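Local coordinates for signal recognition 54 kDa protein (PDB 3DM5) that belongs to the SRP54 family, joining a helical bundle and a P-loop GTPase-type domain, here holding GDP, to a signal peptide binding domain, at residues 114-125 against 146-156. Residues are numbered along the deposited sequence; the frame is centred on the assembly and turned at random.
With GDP (guanosine-5'-diphosphate), chain J; SO4 (sulfate ion), chain L.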
loop_
_atom_site.group_PDB
_atom_site.type_symbol
_atom_site.label_atom_id
_atom_site.label_comp_id
_atom_site.label_asym_id
_atom_site.label_seq_id
_atom_site.Cartn_x
_atom_site.Cartn_y
_atom_site.Cartn_z
ATOM N N THR A 114 3.588 -6.959 32.360
ATOM C CA THR A 114 4.045 -8.272 32.805
ATOM C C THR A 114 5.271 -8.707 31.980
ATOM O O THR A 114 6.347 -8.998 32.538
ATOM C CB THR A 114 2.954 -9.366 32.696
ATOM O OG1 THR A 114 1.694 -8.880 33.172
ATOM C CG2 THR A 114 3.341 -10.562 33.504
ATOM N N THR A 115 5.105 -8.735 30.652
ATOM C CA THR A 115 6.182 -9.142 29.747
ATOM C C THR A 115 7.429 -8.277 29.924
ATOM O O THR A 115 8.551 -8.780 30.014
ATOM C CB THR A 115 5.741 -9.067 28.263
ATOM O OG1 THR A 115 4.490 -9.750 28.089
ATOM C CG2 THR A 115 6.790 -9.703 27.371
ATOM N N THR A 116 7.240 -6.963 29.953
ATOM C CA THR A 116 8.367 -6.083 30.183
ATOM C C THR A 116 9.093 -6.385 31.515
ATOM O O THR A 116 10.302 -6.189 31.624
ATOM C CB THR A 116 7.951 -4.612 30.107
ATOM O OG1 THR A 116 7.171 -4.397 28.927
ATOM C CG2 THR A 116 9.181 -3.693 30.110
ATOM N N VAL A 117 8.375 -6.887 32.512
ATOM C CA VAL A 117 9.014 -7.141 33.795
ATOM C C VAL A 117 10.022 -8.259 33.584
ATOM O O VAL A 117 11.142 -8.189 34.090
ATOM C CB VAL A 117 7.990 -7.489 34.907
ATOM C CG1 VAL A 117 8.650 -8.185 36.094
ATOM C CG2 VAL A 117 7.241 -6.236 35.338
ATOM N N ALA A 118 9.636 -9.268 32.805
ATOM C CA ALA A 118 10.514 -10.408 32.492
ATOM C C ALA A 118 11.697 -10.000 31.638
ATOM O O ALA A 118 12.823 -10.443 31.875
ATOM C CB ALA A 118 9.739 -11.524 31.805
ATOM N N LYS A 119 11.431 -9.161 30.637
ATOM C CA LYS A 119 12.465 -8.679 29.746
ATOM C C LYS A 119 13.559 -7.948 30.502
ATOM O O LYS A 119 14.759 -8.176 30.266
ATOM C CB LYS A 119 11.873 -7.757 28.670
ATOM C CG LYS A 119 10.967 -8.456 27.663
ATOM C CD LYS A 119 10.397 -7.434 26.718
ATOM C CE LYS A 119 9.470 -8.025 25.674
ATOM N NZ LYS A 119 9.225 -6.981 24.625
ATOM N N LEU A 120 13.133 -7.047 31.391
ATOM C CA LEU A 120 14.047 -6.272 32.231
ATOM C C LEU A 120 14.830 -7.178 33.207
ATOM O O LEU A 120 16.035 -7.045 33.365
ATOM C CB LEU A 120 13.277 -5.179 32.964
ATOM C CG LEU A 120 14.083 -4.015 33.524
ATOM C CD1 LEU A 120 14.909 -3.357 32.446
ATOM C CD2 LEU A 120 13.136 -3.038 34.148
ATOM N N ALA A 121 14.160 -8.136 33.825
ATOM C CA ALA A 121 14.861 -9.077 34.693
ATOM C C ALA A 121 15.935 -9.828 33.919
ATOM O O ALA A 121 17.090 -9.919 34.357
ATOM C CB ALA A 121 13.889 -10.046 35.318
ATOM N N ARG A 122 15.555 -10.354 32.759
ATOM C CA ARG A 122 16.485 -11.107 31.922
ATOM C C ARG A 122 17.633 -10.231 31.408
ATOM O O ARG A 122 18.775 -10.684 31.341
ATOM C CB ARG A 122 15.748 -11.752 30.738
ATOM C CG ARG A 122 16.668 -12.326 29.654
ATOM C CD ARG A 122 17.514 -13.479 30.178
ATOM N NE ARG A 122 18.348 -14.049 29.126
ATOM C CZ ARG A 122 19.388 -14.847 29.340
ATOM N NH1 ARG A 122 19.732 -15.162 30.578
ATOM N NH2 ARG A 122 20.090 -15.323 28.317
ATOM N N TYR A 123 17.332 -8.991 31.026
ATOM C CA TYR A 123 18.368 -8.065 30.599
ATOM C C TYR A 123 19.452 -7.975 31.665
ATOM O O TYR A 123 20.642 -8.054 31.359
ATOM C CB TYR A 123 17.780 -6.669 30.311
ATOM C CG TYR A 123 18.801 -5.557 30.161
ATOM C CD1 TYR A 123 19.267 -5.184 28.914
ATOM C CD2 TYR A 123 19.297 -4.868 31.268
ATOM C CE1 TYR A 123 20.201 -4.159 28.769
ATOM C CE2 TYR A 123 20.245 -3.837 31.123
ATOM C CZ TYR A 123 20.685 -3.497 29.871
ATOM O OH TYR A 123 21.610 -2.491 29.690
ATOM N N PHE A 124 19.042 -7.803 32.917
ATOM C CA PHE A 124 20.007 -7.668 33.998
ATOM C C PHE A 124 20.732 -8.964 34.356
ATOM O O PHE A 124 21.929 -8.948 34.632
ATOM C CB PHE A 124 19.364 -7.049 35.237
ATOM C CG PHE A 124 19.226 -5.573 35.144
ATOM C CD1 PHE A 124 17.981 -4.965 35.218
ATOM C CD2 PHE A 124 20.348 -4.790 34.921
ATOM C CE1 PHE A 124 17.866 -3.573 35.116
ATOM C CE2 PHE A 124 20.240 -3.401 34.816
ATOM C CZ PHE A 124 19.000 -2.792 34.918
ATOM N N GLN A 125 20.006 -10.073 34.361
ATOM C CA GLN A 125 20.605 -11.374 34.644
ATOM C C GLN A 125 21.671 -11.774 33.615
ATOM O O GLN A 125 22.770 -12.185 33.968
ATOM C CB GLN A 125 19.528 -12.450 34.729
ATOM C CG GLN A 125 20.055 -13.728 35.290
ATOM C CD GLN A 125 19.756 -14.918 34.396
ATOM O OE1 GLN A 125 19.415 -14.759 33.228
ATOM N NE2 GLN A 125 19.894 -16.118 34.943
ATOM N N GLN A 146 2.295 -16.378 34.512
ATOM C CA GLN A 146 2.930 -15.838 33.310
ATOM C C GLN A 146 4.411 -15.495 33.506
ATOM O O GLN A 146 5.236 -15.712 32.620
ATOM C CB GLN A 146 2.176 -14.619 32.813
ATOM C CG GLN A 146 2.854 -13.930 31.657
ATOM C CD GLN A 146 2.016 -12.795 31.110
ATOM O OE1 GLN A 146 0.880 -12.594 31.533
ATOM N NE2 GLN A 146 2.571 -12.048 30.164
ATOM N N LEU A 147 4.743 -14.955 34.674
ATOM C CA LEU A 147 6.120 -14.612 34.989
ATOM C C LEU A 147 6.927 -15.879 35.200
ATOM O O LEU A 147 8.064 -15.957 34.759
ATOM C CB LEU A 147 6.206 -13.689 36.226
ATOM C CG LEU A 147 5.762 -12.219 36.100
ATOM C CD1 LEU A 147 5.606 -11.594 37.467
ATOM C CD2 LEU A 147 6.698 -11.370 35.221
ATOM N N ARG A 148 6.341 -16.862 35.882
ATOM C CA ARG A 148 6.982 -18.175 36.046
ATOM C C ARG A 148 7.319 -18.769 34.668
ATOM O O ARG A 148 8.448 -19.222 34.423
ATOM C CB ARG A 148 6.072 -19.156 36.802
ATOM C CG ARG A 148 5.825 -18.869 38.283
ATOM C CD ARG A 148 7.115 -18.896 39.045
ATOM N NE ARG A 148 7.757 -20.206 39.051
ATOM C CZ ARG A 148 7.255 -21.291 39.636
ATOM N NH1 ARG A 148 6.082 -21.248 40.244
ATOM N NH2 ARG A 148 7.923 -22.426 39.596
ATOM N N GLN A 149 6.322 -18.769 33.784
ATOM C CA GLN A 149 6.475 -19.173 32.383
ATOM C C GLN A 149 7.655 -18.472 31.682
ATOM O O GLN A 149 8.471 -19.116 31.032
ATOM C CB GLN A 149 5.164 -18.927 31.611
ATOM C CG GLN A 149 5.333 -18.788 30.108
ATOM C CD GLN A 149 4.230 -17.960 29.463
ATOM O OE1 GLN A 149 3.229 -17.643 30.092
ATOM N NE2 GLN A 149 4.416 -17.609 28.210
ATOM N N LEU A 150 7.752 -17.155 31.820
ATOM C CA LEU A 150 8.813 -16.427 31.132
ATOM C C LEU A 150 10.191 -16.591 31.775
ATOM O O LEU A 150 11.222 -16.442 31.113
ATOM C CB LEU A 150 8.472 -14.931 31.039
ATOM C CG LEU A 150 7.167 -14.541 30.335
ATOM C CD1 LEU A 150 6.801 -13.063 30.522
ATOM C CD2 LEU A 150 7.278 -14.894 28.876
ATOM N N LEU A 151 10.213 -16.888 33.068
ATOM C CA LEU A 151 11.418 -16.654 33.844
ATOM C C LEU A 151 12.072 -17.898 34.446
ATOM O O LEU A 151 13.256 -17.875 34.753
ATOM C CB LEU A 151 11.136 -15.607 34.925
ATOM C CG LEU A 151 11.041 -14.145 34.478
ATOM C CD1 LEU A 151 10.694 -13.255 35.652
ATOM C CD2 LEU A 151 12.335 -13.685 33.814
ATOM N N ASP A 152 11.313 -18.980 34.599
ATOM C CA ASP A 152 11.871 -20.212 35.192
ATOM C C ASP A 152 13.119 -20.716 34.455
ATOM O O ASP A 152 14.075 -21.161 35.103
ATOM C CB ASP A 152 10.844 -21.346 35.271
ATOM C CG ASP A 152 9.820 -21.166 36.384
ATOM O OD1 ASP A 152 9.902 -20.184 37.146
ATOM O OD2 ASP A 152 8.919 -22.036 36.488
ATOM N N ARG A 153 13.106 -20.647 33.118
ATOM C CA ARG A 153 14.216 -21.147 32.310
ATOM C C ARG A 153 15.501 -20.491 32.756
ATOM O O ARG A 153 16.573 -21.046 32.579
ATOM C CB ARG A 153 14.048 -20.844 30.813
ATOM C CG ARG A 153 12.712 -20.252 30.413
ATOM C CD ARG A 153 12.609 -20.003 28.898
ATOM N NE ARG A 153 11.207 -20.090 28.483
ATOM C CZ ARG A 153 10.411 -19.046 28.247
ATOM N NH1 ARG A 153 10.876 -17.794 28.338
ATOM N NH2 ARG A 153 9.142 -19.266 27.904
ATOM N N TYR A 154 15.400 -19.291 33.307
ATOM C CA TYR A 154 16.604 -18.545 33.639
ATOM C C TYR A 154 16.905 -18.652 35.119
ATOM O O TYR A 154 17.895 -18.114 35.599
ATOM C CB TYR A 154 16.493 -17.095 33.159
ATOM C CG TYR A 154 16.130 -17.020 31.693
ATOM C CD1 TYR A 154 17.084 -17.247 30.703
ATOM C CD2 TYR A 154 14.826 -16.754 31.299
ATOM C CE1 TYR A 154 16.744 -17.195 29.359
ATOM C CE2 TYR A 154 14.478 -16.701 29.969
ATOM C CZ TYR A 154 15.435 -16.924 29.005
ATOM O OH TYR A 154 15.076 -16.859 27.686
ATOM N N HIS A 155 16.059 -19.388 35.833
ATOM C CA HIS A 155 16.216 -19.559 37.279
ATOM C C HIS A 155 16.122 -18.233 38.034
ATOM O O HIS A 155 16.549 -18.125 39.177
ATOM C CB HIS A 155 17.532 -20.263 37.598
ATOM C CG HIS A 155 17.662 -21.601 36.950
ATOM N ND1 HIS A 155 16.923 -22.693 37.351
ATOM C CD2 HIS A 155 18.435 -22.023 35.922
ATOM C CE1 HIS A 155 17.236 -23.734 36.598
ATOM N NE2 HIS A 155 18.153 -23.354 35.725
ATOM N N ILE A 156 15.562 -17.228 37.376
ATOM C CA ILE A 156 15.254 -15.981 38.020
ATOM C C ILE A 156 14.046 -16.193 38.908
ATOM O O ILE A 156 12.972 -16.550 38.425
ATOM C CB ILE A 156 14.963 -14.878 36.997
ATOM C CG1 ILE A 156 16.211 -14.619 36.158
ATOM C CG2 ILE A 156 14.538 -13.598 37.701
ATOM C CD1 ILE A 156 16.014 -13.608 35.041
HETATM P PB GDP J . -0.153 -6.853 30.569
HETATM O O1B GDP J . 0.075 -5.625 29.756
HETATM O O2B GDP J . -1.602 -6.883 30.990
HETATM O O3B GDP J . 0.766 -6.846 31.766
HETATM O O3A GDP J . -0.010 -8.194 29.684
HETATM P PA GDP J . 1.231 -8.642 28.767
HETATM O O1A GDP J . 1.109 -10.083 28.370
HETATM O O2A GDP J . 2.556 -8.400 29.432
HETATM O "O5'" GDP J . 1.009 -7.744 27.452
HETATM C "C5'" GDP J . -0.168 -8.002 26.697
HETATM C "C4'" GDP J . 0.177 -8.364 25.249
HETATM O "O4'" GDP J . 1.125 -7.461 24.634
HETATM C "C3'" GDP J . 0.773 -9.758 25.159
HETATM O "O3'" GDP J . 0.116 -10.378 24.049
HETATM C "C2'" GDP J . 2.246 -9.516 24.884
HETATM O "O2'" GDP J . 2.815 -10.503 24.055
HETATM C "C1'" GDP J . 2.217 -8.229 24.098
HETATM N N9 GDP J . 3.460 -7.445 24.175
HETATM C C8 GDP J . 4.075 -6.937 25.256
HETATM N N7 GDP J . 5.179 -6.231 24.888
HETATM C C5 GDP J . 5.258 -6.277 23.545
HETATM C C6 GDP J . 6.158 -5.761 22.479
HETATM O O6 GDP J . 7.161 -5.053 22.736
HETATM N N1 GDP J . 5.862 -6.076 21.212
HETATM C C2 GDP J . 4.791 -6.815 20.877
HETATM N N2 GDP J . 4.563 -7.080 19.573
HETATM N N3 GDP J . 3.927 -7.311 21.783
HETATM C C4 GDP J . 4.116 -7.079 23.094
HETATM S S SO4 L . 5.731 -25.442 40.364
HETATM O O1 SO4 L . 6.505 -24.864 41.469
HETATM O O2 SO4 L . 6.580 -25.457 39.166
HETATM O O3 SO4 L . 5.298 -26.806 40.664
HETATM O O4 SO4 L . 4.516 -24.652 40.167
#
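R122 lays its guanidinium over the CD1-CE1 side of the Y154 ring, the two planes tilted by 25°, with Y154 CE1 above the centre of the group. The chain bends at chi2 (64°), which brings CD over the ring face for a CH-pi contact, 3.9 Å from the centroid. The guanidinium is steadied in its own plane by Q125, one turn on: R122 NH1 donates to Q125 OE1 at 2.7 Å, though the bond is bent.

At the other end the two helices share the GDP phosphates. T114 and T115 each use backbone N and hydroxyl, T114 on O3B and T115 on O2A, as expected of a P-loop followed by its helix. Q146 comes in from the second helix, its NE2 giving a fairly straight bond to GDP O1A (3.0 Å). The rotamer that sets T114 OG1 beside its backbone N, on the phosphate, turns CG2 to Q146 CD (3.5 Å), and R140 takes Q146 OE1.

Between these ends A118 faces helix 142-151: its CB meets L150 CD1 at 3.6 Å and L151 CD2 at 3.9 Å, while V117 CG1 touches L147 CD2. The short helix axes cross at -34°, 9.7 Å apart. I278 lies against A118, R122 and Y154, whereas V117 reaches strand 185-189, L147 and L151 reach 131-135, and A121 touches both, packing helices 113-125 and 142-151 side by side on the sheet.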